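Local coordinates for protein putative alcohol dehydrogenase (Sinorhizobium meliloti, PDB 4J6F) that probably acts as an NAD(P)-dependent alcohol dehydrogenase or related oxidoreductase of the medium-chain dehydrogenase/reductase family, at residues A[64-69]-A[116-121]; A[177-182]-A[344-349]; A[196-201]-A[326-331]; A[272-277]-A[293-298]. One frame throughout, in Å; residues are numbered along the deposited sequence.

Interaction 1. Residues A[64-69]-A[116-121]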
loop_
_atom_site.group_PDB
_atom_site.type_symbol
_atom_site.label_atom_id
_atom_site.label_comp_id
_atom_site.label_asym_id
_atom_site.label_seq_id
_atom_site.Cartn_x
_atom_site.Cartn_y
_atom_site.Cartn_z
ATOM N N VAL A 64 -32.369 20.259 -6.286
ATOM C CA VAL A 64 -32.615 21.654 -5.925
ATOM C C VAL A 64 -31.797 22.581 -6.825
ATOM O O VAL A 64 -30.870 22.132 -7.528
ATOM C CB VAL A 64 -32.243 21.963 -4.456
ATOM C CG1 VAL A 64 -33.263 21.373 -3.505
ATOM C CG2 VAL A 64 -30.847 21.470 -4.129
ATOM N N LEU A 65 -32.145 23.867 -6.796
ATOM C CA LEU A 65 -31.326 24.912 -7.413
ATOM C C LEU A 65 -30.879 25.905 -6.364
ATOM O O LEU A 65 -31.717 26.490 -5.683
ATOM C CB LEU A 65 -32.113 25.639 -8.490
ATOM C CG LEU A 65 -31.405 26.796 -9.181
ATOM C CD1 LEU A 65 -30.498 26.257 -10.272
ATOM C CD2 LEU A 65 -32.434 27.763 -9.757
ATOM N N ILE A 66 -29.571 26.098 -6.214
ATOM C CA ILE A 66 -29.083 27.046 -5.197
ATOM C C ILE A 66 -28.509 28.311 -5.805
ATOM O O ILE A 66 -27.994 28.297 -6.920
ATOM C CB ILE A 66 -28.035 26.437 -4.241
ATOM C CG1 ILE A 66 -26.790 25.979 -5.006
ATOM C CG2 ILE A 66 -28.634 25.298 -3.432
ATOM C CD1 ILE A 66 -25.689 25.479 -4.093
ATOM N N LYS A 67 -28.609 29.403 -5.063
ATOM C CA LYS A 67 -27.916 30.621 -5.417
ATOM C C LYS A 67 -26.560 30.603 -4.703
ATOM O O LYS A 67 -26.495 30.713 -3.466
ATOM C CB LYS A 67 -28.744 31.847 -5.034
ATOM C CG LYS A 67 -27.946 33.128 -5.099
ATOM C CD LYS A 67 -28.744 34.323 -5.585
ATOM C CE LYS A 67 -27.783 35.426 -5.998
ATOM N NZ LYS A 67 -28.392 36.740 -5.686
ATOM N N VAL A 68 -25.484 30.444 -5.478
ATOM C CA VAL A 68 -24.148 30.269 -4.904
ATOM C C VAL A 68 -23.687 31.519 -4.188
ATOM O O VAL A 68 -23.756 32.609 -4.729
ATOM C CB VAL A 68 -23.084 29.921 -5.958
ATOM C CG1 VAL A 68 -21.831 29.393 -5.276
ATOM C CG2 VAL A 68 -23.617 28.907 -6.957
ATOM N N THR A 69 -23.209 31.357 -2.966
ATOM C CA THR A 69 -22.752 32.510 -2.212
ATOM C C THR A 69 -21.252 32.474 -2.023
ATOM O O THR A 69 -20.627 33.533 -1.877
ATOM C CB THR A 69 -23.477 32.629 -0.877
ATOM O OG1 THR A 69 -23.438 31.358 -0.217
ATOM C CG2 THR A 69 -24.944 33.053 -1.114
ATOM N N GLY A 116 -24.519 27.678 -0.756
ATOM C CA GLY A 116 -25.553 28.582 -1.270
ATOM C C GLY A 116 -26.918 28.460 -0.615
ATOM O O GLY A 116 -27.081 27.783 0.400
ATOM N N HIS A 117 -27.907 29.116 -1.224
ATOM C CA HIS A 117 -29.292 29.144 -0.734
ATOM C C HIS A 117 -30.235 28.522 -1.769
ATOM O O HIS A 117 -30.223 28.903 -2.940
ATOM C CB HIS A 117 -29.690 30.580 -0.387
ATOM C CG HIS A 117 -28.875 31.158 0.728
ATOM N ND1 HIS A 117 -29.369 31.325 2.006
ATOM C CD2 HIS A 117 -27.577 31.549 0.773
ATOM C CE1 HIS A 117 -28.419 31.821 2.783
ATOM N NE2 HIS A 117 -27.319 31.960 2.060
ATOM N N ILE A 118 -31.020 27.535 -1.347
ATOM C CA ILE A 118 -31.945 26.877 -2.253
ATOM C C ILE A 118 -33.006 27.881 -2.661
ATOM O O ILE A 118 -33.682 28.442 -1.805
ATOM C CB ILE A 118 -32.628 25.671 -1.590
ATOM C CG1 ILE A 118 -31.576 24.663 -1.103
ATOM C CG2 ILE A 118 -33.632 25.039 -2.551
ATOM C CD1 ILE A 118 -32.152 23.355 -0.624
ATOM N N VAL A 119 -33.149 28.116 -3.959
ATOM C CA VAL A 119 -34.120 29.090 -4.450
ATOM C C VAL A 119 -35.239 28.462 -5.276
ATOM O O VAL A 119 -36.281 29.069 -5.463
ATOM C CB VAL A 119 -33.447 30.218 -5.266
ATOM C CG1 VAL A 119 -32.575 31.081 -4.375
ATOM C CG2 VAL A 119 -32.623 29.654 -6.413
ATOM N N ALA A 120 -35.008 27.260 -5.793
ATOM C CA ALA A 120 -35.981 26.559 -6.617
ATOM C C ALA A 120 -35.844 25.077 -6.330
ATOM O O ALA A 120 -34.755 24.615 -5.950
ATOM C CB ALA A 120 -35.722 26.825 -8.088
ATOM N N VAL A 121 -36.929 24.330 -6.515
ATOM C CA VAL A 121 -36.854 22.883 -6.366
ATOM C C VAL A 121 -37.515 22.125 -7.514
ATOM O O VAL A 121 -38.462 22.607 -8.107
ATOM C CB VAL A 121 -37.412 22.404 -5.006
ATOM C CG1 VAL A 121 -36.814 23.213 -3.868
ATOM C CG2 VAL A 121 -38.930 22.479 -4.972
#
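Ile66 holds CG1 between its backbone N and carbonyl carbon (chi1 61°), which turns CG2 anti to that carbon to face Ile118 CG1, 3.8 Å away. Ile118 has CG1 anti to its carbonyl carbon (chi1 -58°), and the extended chain carries CD1 to Val64, 3.7 Å from Val64 CG1. These side chains, with Val121, lie on one face of the antiparallel pair in the GroES-like domain, continued by Val134 and Leu168. With an alanine in place of Ile118, Val64 CG1 and Ile66 CG2 would probably be left without their shared partner, opening a gap. On the other face, Leu65 CD2 rests 3.8 Å from both Val119 CG2 and Ala120 CB. Val119 and Ala120 both sit opposite Leu65, a classic beta bulge: Val119 N donates to Leu65 O at 2.8 Å, almost straight, while Ala120 N reaches the same oxygen only weakly. Past the doubly bonded Lys67-His117 pair, Thr69 CG2 meets the edge of the His117 ring at CD2, 3.6 Å away. Thr69 OG1 and His117 NE2 both bond to OD2 of Asp182, which also pairs with Arg133; the carboxylate thus bridges a side chain from each strand and probably holds the imidazole in place.

Interaction 2. Residues A[177-182]-A[344-349]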
loop_
_atom_site.group_PDB
_atom_site.type_symbol
_atom_site.label_atom_id
_atom_site.label_comp_id
_atom_site.label_asym_id
_atom_site.label_seq_id
_atom_site.Cartn_x
_atom_site.Cartn_y
_atom_site.Cartn_z
ATOM N N ALA A 177 -25.809 22.587 11.113
ATOM C CA ALA A 177 -26.176 23.299 12.316
ATOM C C ALA A 177 -24.955 24.018 12.845
ATOM O O ALA A 177 -24.275 23.547 13.742
ATOM C CB ALA A 177 -26.696 22.328 13.352
ATOM N N THR A 178 -24.695 25.182 12.265
ATOM C CA THR A 178 -23.520 25.993 12.609
ATOM C C THR A 178 -23.725 27.475 12.345
ATOM O O THR A 178 -24.520 27.869 11.496
ATOM C CB THR A 178 -22.224 25.499 11.910
ATOM O OG1 THR A 178 -21.145 26.376 12.242
ATOM C CG2 THR A 178 -22.379 25.459 10.388
ATOM N N ASP A 179 -22.975 28.285 13.075
ATOM C CA ASP A 179 -23.077 29.740 13.016
ATOM C C ASP A 179 -22.039 30.340 12.061
ATOM O O ASP A 179 -21.861 31.554 12.002
ATOM C CB ASP A 179 -22.909 30.324 14.428
ATOM C CG ASP A 179 -21.781 29.638 15.219
ATOM O OD1 ASP A 179 -21.928 28.443 15.585
ATOM O OD2 ASP A 179 -20.743 30.287 15.467
ATOM N N LEU A 180 -21.360 29.487 11.303
ATOM C CA LEU A 180 -20.347 29.947 10.370
ATOM C C LEU A 180 -20.926 30.660 9.154
ATOM O O LEU A 180 -22.005 30.322 8.674
ATOM C CB LEU A 180 -19.503 28.779 9.889
ATOM C CG LEU A 180 -18.737 27.868 10.860
ATOM C CD1 LEU A 180 -18.049 26.768 10.056
ATOM C CD2 LEU A 180 -17.730 28.597 11.744
ATOM N N THR A 181 -20.177 31.650 8.674
ATOM C CA THR A 181 -20.368 32.304 7.376
ATOM C C THR A 181 -20.461 31.312 6.225
ATOM O O THR A 181 -19.842 30.249 6.263
ATOM C CB THR A 181 -19.144 33.175 7.061
ATOM O OG1 THR A 181 -18.713 33.809 8.252
ATOM C CG2 THR A 181 -19.468 34.242 6.085
ATOM N N ASP A 182 -21.209 31.682 5.188
ATOM C CA ASP A 182 -21.205 30.946 3.929
ATOM C C ASP A 182 -19.770 30.762 3.426
ATOM O O ASP A 182 -19.377 29.640 3.073
ATOM C CB ASP A 182 -22.072 31.637 2.875
ATOM C CG ASP A 182 -23.543 31.747 3.292
ATOM O OD1 ASP A 182 -23.902 31.308 4.416
ATOM O OD2 ASP A 182 -24.348 32.278 2.487
ATOM N N GLU A 344 -19.972 20.752 12.947
ATOM C CA GLU A 344 -21.032 21.125 13.897
ATOM C C GLU A 344 -20.556 21.163 15.331
ATOM O O GLU A 344 -20.780 22.142 16.025
ATOM C CB GLU A 344 -22.244 20.220 13.756
ATOM C CG GLU A 344 -23.044 20.504 12.492
ATOM C CD GLU A 344 -24.203 19.544 12.306
ATOM O OE1 GLU A 344 -25.155 19.858 11.547
ATOM O OE2 GLU A 344 -24.154 18.464 12.932
ATOM N N GLU A 345 -19.867 20.109 15.759
ATOM C CA GLU A 345 -19.283 20.035 17.107
ATOM C C GLU A 345 -18.063 20.945 17.263
ATOM O O GLU A 345 -17.443 20.969 18.320
ATOM C CB GLU A 345 -18.887 18.591 17.435
ATOM C CG GLU A 345 -20.042 17.601 17.465
ATOM C CD GLU A 345 -19.597 16.150 17.297
ATOM O OE1 GLU A 345 -18.374 15.864 17.313
ATOM O OE2 GLU A 345 -20.480 15.282 17.142
ATOM N N LYS A 346 -17.723 21.678 16.205
ATOM C CA LYS A 346 -16.521 22.530 16.156
ATOM C C LYS A 346 -15.199 21.824 16.530
ATOM O O LYS A 346 -14.343 22.404 17.203
ATOM C CB LYS A 346 -16.723 23.810 16.980
ATOM C CG LYS A 346 -17.694 24.795 16.350
ATOM C CD LYS A 346 -17.905 26.016 17.230
ATOM C CE LYS A 346 -19.134 26.802 16.804
ATOM N NZ LYS A 346 -18.983 27.445 15.465
ATOM N N LYS A 347 -15.035 20.578 16.089
ATOM C CA LYS A 347 -13.793 19.854 16.339
ATOM C C LYS A 347 -12.751 20.252 15.301
ATOM O O LYS A 347 -11.567 20.038 15.507
ATOM C CB LYS A 347 -13.996 18.330 16.359
ATOM C CG LYS A 347 -14.972 17.836 17.414
ATOM C CD LYS A 347 -14.710 16.390 17.823
ATOM C CE LYS A 347 -15.438 16.081 19.134
ATOM N NZ LYS A 347 -15.120 14.745 19.722
ATOM N N ILE A 348 -13.201 20.805 14.176
ATOM C CA ILE A 348 -12.314 21.484 13.218
ATOM C C ILE A 348 -12.829 22.904 12.970
ATOM O O ILE A 348 -13.983 23.197 13.283
ATOM C CB ILE A 348 -12.186 20.735 11.874
ATOM C CG1 ILE A 348 -13.566 20.546 11.225
ATOM C CG2 ILE A 348 -11.438 19.428 12.070
ATOM C CD1 ILE A 348 -13.556 19.833 9.887
ATOM N N ARG A 349 -11.984 23.777 12.420
ATOM C CA ARG A 349 -12.376 25.167 12.161
ATOM C C ARG A 349 -12.023 25.658 10.737
ATOM O O ARG A 349 -11.077 25.161 10.115
ATOM C CB ARG A 349 -11.827 26.103 13.254
ATOM C CG ARG A 349 -10.308 26.181 13.355
ATOM C CD ARG A 349 -9.876 27.167 14.430
ATOM N NE ARG A 349 -8.420 27.320 14.506
ATOM C CZ ARG A 349 -7.720 28.245 13.844
ATOM N NH1 ARG A 349 -8.338 29.098 13.032
ATOM N NH2 ARG A 349 -6.395 28.320 13.979
#
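A Schellman motif ends helix 333-344 beside an ST turn in the loop that follows strand 173-175, and the two turns are pinned together at the surface. Glu344, in the last helical turn, extends its chain beyond CG to the start of the other loop, where Ala177 N donates to Glu344 OE1 at 2.8 Å. That bond is nearly straight, 170° at the hydrogen, and meets the oxygen on its anti side; the same OE1 lies 3.4 Å from Ala177 CB. Lys346, with the positive phi of the Schellman turn, sends its ammonium to Asp179. The lysine chain bends at its last torsion (chi4 -67°) and meets the aspartate at about a right angle, bringing NZ to 3.1 Å from Asp179 OD1 on the syn side, with a weak second bond to OD2. Leu180 CD2 comes within 4.1 Å of the same NZ. Inside the loop, Thr178 OG1 accepts from Leu180 N at 3.3 Å, closing the ST turn around Asp179. Farther along, Leu180 packs on Leu185 and Phe188. One acid grips a backbone N-H and the other a lysine, so the join rests on two separate polar links; the exposed salt bridge is probably weakened by solvent, whereas the hydrogen bond from Ala177 N needs no opposite charge.

Interaction 3. Residues A[196-201]-A[326-331]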
loop_
_atom_site.group_PDB
_atom_site.type_symbol
_atom_site.label_atom_id
_atom_site.label_comp_id
_atom_site.label_asym_id
_atom_site.label_seq_id
_atom_site.Cartn_x
_atom_site.Cartn_y
_atom_site.Cartn_z
ATOM N N GLU A 196 -10.178 13.094 5.457
ATOM C CA GLU A 196 -10.795 12.028 6.268
ATOM C C GLU A 196 -10.551 10.628 5.726
ATOM O O GLU A 196 -10.166 9.744 6.497
ATOM C CB GLU A 196 -12.302 12.217 6.433
ATOM C CG GLU A 196 -12.736 12.656 7.815
ATOM C CD GLU A 196 -12.240 11.746 8.928
ATOM O OE1 GLU A 196 -12.689 10.583 9.019
ATOM O OE2 GLU A 196 -11.413 12.212 9.732
ATOM N N ARG A 197 -10.780 10.433 4.416
ATOM C CA ARG A 197 -10.675 9.115 3.779
ATOM C C ARG A 197 -9.269 8.603 3.977
ATOM O O ARG A 197 -9.064 7.456 4.362
ATOM C CB ARG A 197 -10.963 9.193 2.286
ATOM C CG ARG A 197 -11.814 8.066 1.695
ATOM C CD ARG A 197 -11.592 6.693 2.311
ATOM N NE ARG A 197 -12.843 5.950 2.469
ATOM C CZ ARG A 197 -13.177 4.858 1.783
ATOM N NH1 ARG A 197 -12.354 4.348 0.883
ATOM N NH2 ARG A 197 -14.342 4.271 2.003
HETATM N N MSE A 198 -8.300 9.484 3.739
HETATM C CA MSE A 198 -6.880 9.153 3.870
HETATM C C MSE A 198 -6.640 8.632 5.254
HETATM O O MSE A 198 -6.036 7.575 5.414
HETATM C CB MSE A 198 -6.010 10.373 3.594
HETATM C CG MSE A 198 -5.835 10.640 2.102
HETATM SE SE MSE A 198 -4.776 12.295 1.851
HETATM C CE MSE A 198 -3.015 11.697 2.490
ATOM N N LEU A 199 -7.142 9.346 6.261
ATOM C CA LEU A 199 -6.939 8.957 7.657
ATOM C C LEU A 199 -7.669 7.668 8.016
ATOM O O LEU A 199 -7.245 6.936 8.913
ATOM C CB LEU A 199 -7.331 10.088 8.613
ATOM C CG LEU A 199 -6.437 11.331 8.515
ATOM C CD1 LEU A 199 -6.834 12.381 9.536
ATOM C CD2 LEU A 199 -4.958 10.988 8.649
ATOM N N GLU A 200 -8.756 7.393 7.300
ATOM C CA GLU A 200 -9.540 6.187 7.498
ATOM C C GLU A 200 -8.857 4.973 6.831
ATOM O O GLU A 200 -8.845 3.856 7.378
ATOM C CB GLU A 200 -10.959 6.419 6.962
ATOM C CG GLU A 200 -12.011 5.423 7.439
ATOM C CD GLU A 200 -12.546 5.708 8.834
ATOM O OE1 GLU A 200 -13.642 5.191 9.134
ATOM O OE2 GLU A 200 -11.891 6.430 9.629
ATOM N N ARG A 201 -8.266 5.209 5.660
ATOM C CA ARG A 201 -7.594 4.152 4.901
ATOM C C ARG A 201 -6.320 3.706 5.587
ATOM O O ARG A 201 -5.956 2.539 5.545
ATOM C CB ARG A 201 -7.280 4.628 3.485
ATOM C CG ARG A 201 -8.489 4.695 2.565
ATOM C CD ARG A 201 -8.935 3.315 2.110
ATOM N NE ARG A 201 -7.815 2.603 1.518
ATOM C CZ ARG A 201 -7.292 2.908 0.335
ATOM N NH1 ARG A 201 -7.808 3.899 -0.394
ATOM N NH2 ARG A 201 -6.247 2.227 -0.113
ATOM N N HIS A 326 -1.079 3.466 0.654
ATOM C CA HIS A 326 -2.488 3.630 0.297
ATOM C C HIS A 326 -2.683 4.843 -0.561
ATOM O O HIS A 326 -2.222 5.930 -0.222
ATOM C CB HIS A 326 -3.354 3.803 1.538
ATOM C CG HIS A 326 -3.443 2.576 2.384
ATOM N ND1 HIS A 326 -4.173 1.468 2.011
ATOM C CD2 HIS A 326 -2.893 2.280 3.583
ATOM C CE1 HIS A 326 -4.067 0.539 2.945
ATOM N NE2 HIS A 326 -3.294 1.006 3.907
ATOM N N GLY A 327 -3.378 4.651 -1.672
ATOM C CA GLY A 327 -3.832 5.757 -2.500
ATOM C C GLY A 327 -5.326 5.889 -2.354
ATOM O O GLY A 327 -6.025 4.879 -2.271
ATOM N N SER A 328 -5.814 7.128 -2.343
ATOM C CA SER A 328 -7.200 7.426 -1.993
ATOM C C SER A 328 -7.699 8.722 -2.665
ATOM O O SER A 328 -6.933 9.674 -2.795
ATOM C CB SER A 328 -7.273 7.506 -0.465
ATOM O OG SER A 328 -8.266 8.392 -0.000
ATOM N N SER A 329 -8.958 8.746 -3.127
ATOM C CA SER A 329 -9.612 9.987 -3.626
ATOM C C SER A 329 -10.970 10.164 -3.000
ATOM O O SER A 329 -11.729 9.196 -2.873
ATOM C CB SER A 329 -9.851 9.983 -5.134
ATOM O OG SER A 329 -8.813 9.336 -5.812
ATOM N N GLN A 330 -11.277 11.395 -2.618
ATOM C CA GLN A 330 -12.573 11.781 -2.088
ATOM C C GLN A 330 -12.935 10.969 -0.867
ATOM O O GLN A 330 -12.089 10.732 -0.032
ATOM C CB GLN A 330 -13.636 11.680 -3.172
ATOM C CG GLN A 330 -13.298 12.503 -4.398
ATOM C CD GLN A 330 -14.382 12.488 -5.446
ATOM O OE1 GLN A 330 -14.155 12.854 -6.584
ATOM N NE2 GLN A 330 -15.563 12.072 -5.064
ATOM N N GLY A 331 -14.170 10.506 -0.765
ATOM C CA GLY A 331 -14.523 9.746 0.426
ATOM C C GLY A 331 -15.914 9.169 0.363
ATOM O O GLY A 331 -16.632 9.371 -0.603
#
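His326 and Arg201 meet with their flat groups almost perpendicular, guanidinium and imidazole planes 87° apart. One face of the ring lies under Arg201 O, which is 3.5 Å above its plane and offset toward the rim. One face of the guanidinium has His326 CB over it, while Gly327 O sits at its edge. Strand 324-327, the last within this chain of the parallel Rossmann-type sheet, and the loop after it pack against the C-terminal end of helix 189-201. Arg201 folds back through bends at chi2 and chi3 (-75° and -54°), which bring NH1 to 2.8 Å from Gly327 O; the donor stands above the carbonyl plane. NH2 adds a weak bond to His326 ND1 and another to Leu323 O of the second subunit, so Arg201 contacts both sides of the interface. His326 NE2 is held by Glu324, and the strand of His326 pairs antiparallel with a strand of the second subunit, so the sheet runs on across the interface. Where the chain leaves the strand, Ser328 CB lies 3.6 Å from Arg201 NH1. Arg197 lies along the loop backbone while its NE makes a salt bridge with Asp335. Its CG stands 3.4 Å from Gly331 CA.

Interaction 4. Residues A[272-277]-A[293-298]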
loop_
_atom_site.group_PDB
_atom_site.type_symbol
_atom_site.label_atom_id
_atom_site.label_comp_id
_atom_site.label_asym_id
_atom_site.label_seq_id
_atom_site.Cartn_x
_atom_site.Cartn_y
_atom_site.Cartn_z
ATOM N N GLY A 272 11.359 11.804 19.659
ATOM C CA GLY A 272 11.709 10.390 19.723
ATOM C C GLY A 272 10.641 9.384 19.323
ATOM O O GLY A 272 10.976 8.264 18.925
ATOM N N ARG A 273 9.365 9.764 19.430
ATOM C CA ARG A 273 8.252 8.865 19.076
ATOM C C ARG A 273 8.358 8.434 17.613
ATOM O O ARG A 273 8.627 9.268 16.743
ATOM C CB ARG A 273 6.893 9.536 19.284
ATOM C CG ARG A 273 6.775 10.459 20.486
ATOM C CD ARG A 273 5.311 10.754 20.764
ATOM N NE ARG A 273 4.617 9.535 21.177
ATOM C CZ ARG A 273 4.235 9.265 22.423
ATOM N NH1 ARG A 273 4.450 10.137 23.402
ATOM N NH2 ARG A 273 3.619 8.120 22.687
ATOM N N PRO A 274 8.155 7.134 17.330
ATOM C CA PRO A 274 8.252 6.730 15.933
ATOM C C PRO A 274 7.031 7.204 15.131
ATOM O O PRO A 274 5.956 7.458 15.701
ATOM C CB PRO A 274 8.313 5.193 16.004
ATOM C CG PRO A 274 8.419 4.850 17.452
ATOM C CD PRO A 274 7.798 5.993 18.186
ATOM N N ILE A 275 7.215 7.340 13.824
ATOM C CA ILE A 275 6.165 7.818 12.950
ATOM C C ILE A 275 5.311 6.643 12.512
ATOM O O ILE A 275 5.810 5.714 11.883
ATOM C CB ILE A 275 6.752 8.534 11.715
ATOM C CG1 ILE A 275 7.640 9.708 12.139
ATOM C CG2 ILE A 275 5.640 8.987 10.777
ATOM C CD1 ILE A 275 6.952 10.752 13.000
ATOM N N ASP A 276 4.027 6.697 12.846
ATOM C CA ASP A 276 3.104 5.610 12.553
ATOM C C ASP A 276 2.571 5.723 11.136
ATOM O O ASP A 276 2.396 4.721 10.438
ATOM C CB ASP A 276 1.945 5.632 13.556
ATOM C CG ASP A 276 2.417 5.409 14.989
ATOM O OD1 ASP A 276 2.976 4.321 15.265
ATOM O OD2 ASP A 276 2.252 6.322 15.829
ATOM N N VAL A 277 2.305 6.959 10.723
ATOM C CA VAL A 277 1.647 7.226 9.459
ATOM C C VAL A 277 2.295 8.417 8.787
ATOM O O VAL A 277 2.626 9.407 9.445
ATOM C CB VAL A 277 0.142 7.525 9.639
ATOM C CG1 VAL A 277 -0.467 7.960 8.313
ATOM C CG2 VAL A 277 -0.596 6.312 10.206
ATOM N N ILE A 293 11.754 7.235 6.866
ATOM C CA ILE A 293 11.327 7.773 8.161
ATOM C C ILE A 293 10.245 6.912 8.814
ATOM O O ILE A 293 10.246 6.705 10.022
ATOM C CB ILE A 293 10.821 9.219 7.987
ATOM C CG1 ILE A 293 12.007 10.162 7.762
ATOM C CG2 ILE A 293 9.995 9.668 9.181
ATOM C CD1 ILE A 293 11.677 11.424 6.983
ATOM N N LEU A 294 9.326 6.423 7.993
ATOM C CA LEU A 294 8.213 5.611 8.432
ATOM C C LEU A 294 8.699 4.385 9.218
ATOM O O LEU A 294 9.616 3.681 8.779
ATOM C CB LEU A 294 7.420 5.190 7.197
ATOM C CG LEU A 294 5.989 4.706 7.371
ATOM C CD1 LEU A 294 5.202 5.630 8.292
ATOM C CD2 LEU A 294 5.327 4.611 6.006
ATOM N N ARG A 295 8.091 4.140 10.382
ATOM C CA ARG A 295 8.459 2.995 11.230
ATOM C C ARG A 295 8.072 1.712 10.522
ATOM O O ARG A 295 7.126 1.715 9.723
ATOM C CB ARG A 295 7.750 3.052 12.587
ATOM C CG ARG A 295 6.314 2.562 12.549
ATOM C CD ARG A 295 5.580 2.862 13.833
ATOM N NE ARG A 295 6.096 2.029 14.906
ATOM C CZ ARG A 295 5.962 2.291 16.201
ATOM N NH1 ARG A 295 6.487 1.462 17.088
ATOM N NH2 ARG A 295 5.324 3.383 16.611
ATOM N N PRO A 296 8.785 0.605 10.817
ATOM C CA PRO A 296 8.402 -0.681 10.208
ATOM C C PRO A 296 6.957 -1.040 10.564
ATOM O O PRO A 296 6.534 -0.784 11.682
ATOM C CB PRO A 296 9.392 -1.674 10.828
ATOM C CG PRO A 296 10.542 -0.842 11.302
ATOM C CD PRO A 296 9.945 0.473 11.716
ATOM N N GLU A 297 6.210 -1.603 9.613
ATOM C CA GLU A 297 4.756 -1.855 9.751
ATOM C C GLU A 297 3.920 -0.576 9.730
ATOM O O GLU A 297 2.728 -0.601 10.037
ATOM C CB GLU A 297 4.434 -2.692 10.988
ATOM C CG GLU A 297 5.113 -4.052 10.948
ATOM C CD GLU A 297 4.756 -4.956 12.116
ATOM O OE1 GLU A 297 4.243 -6.077 11.870
ATOM O OE2 GLU A 297 4.999 -4.547 13.276
ATOM N N GLY A 298 4.560 0.538 9.369
ATOM C CA GLY A 298 3.896 1.825 9.263
ATOM C C GLY A 298 3.150 1.934 7.952
ATOM O O GLY A 298 3.326 1.108 7.057
HETATM O O HOH W 1 9.488 6.539 12.781
#
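Arg295 and Asp276 run side by side, and the guanidinium NH2 donates to Asp276 OD1 at 2.9 Å in a salt bridge. The two planes are only 15° apart, and NH2 meets the syn side of OD1 from 29° out of the carboxylate plane. Pro274 lies over one guanidinium face, its CB 3.5 Å above the plane and offset toward the rim. A lysine in place of Arg295 has no flat guanidinium to lie against Pro274, and its charge would probably be held less firmly against Asp276. The backbone is joined as well, Arg295 N donating to Ile275 O at 3.2 Å in the carbonyl plane. A water bridges Ile275 N and Ile293 O, accepting from the first and donating to the second. On the inner side, Ile275 CG1 packs alongside Ile293 CG2 at 3.8 Å. Leu294 CD1 touches Ile275 O and Asp276 O, both 3.6 Å away. In the next shell, Asp276 OD2 takes a bond from Thr209 N, while Val266 backs both isoleucines. A type II turn spans Arg295 to Gly298. Residues 272-277 lead into, and 293-298 form the second connection of, a right-handed beta-alpha-beta crossover, strand 277-280, helix 287-293, strand 299-302, as in Rossmann-type dinucleotide-binding folds.

Interaction 1 comes first along the chain, within the GroES-like domain; interaction 2 follows, and the loop it closes contains interaction 3, which in turn encloses interaction 4. Interactions 1 and 2 have centres 20 Å apart and touch through Asp182, which links the strand pair to the start of helix 182-185. Interactions 3 and 4 share the parallel six-stranded sheet, centres 19 Å apart and nearest atoms about 5 Å, and both reach the second subunit. Interactions 1 and 4 are farthest apart, 46 Å between centres, on opposite sides of the chain's centre. The series thus runs from the GroES-like strands to the probable nucleotide-binding sheet and the subunit interface.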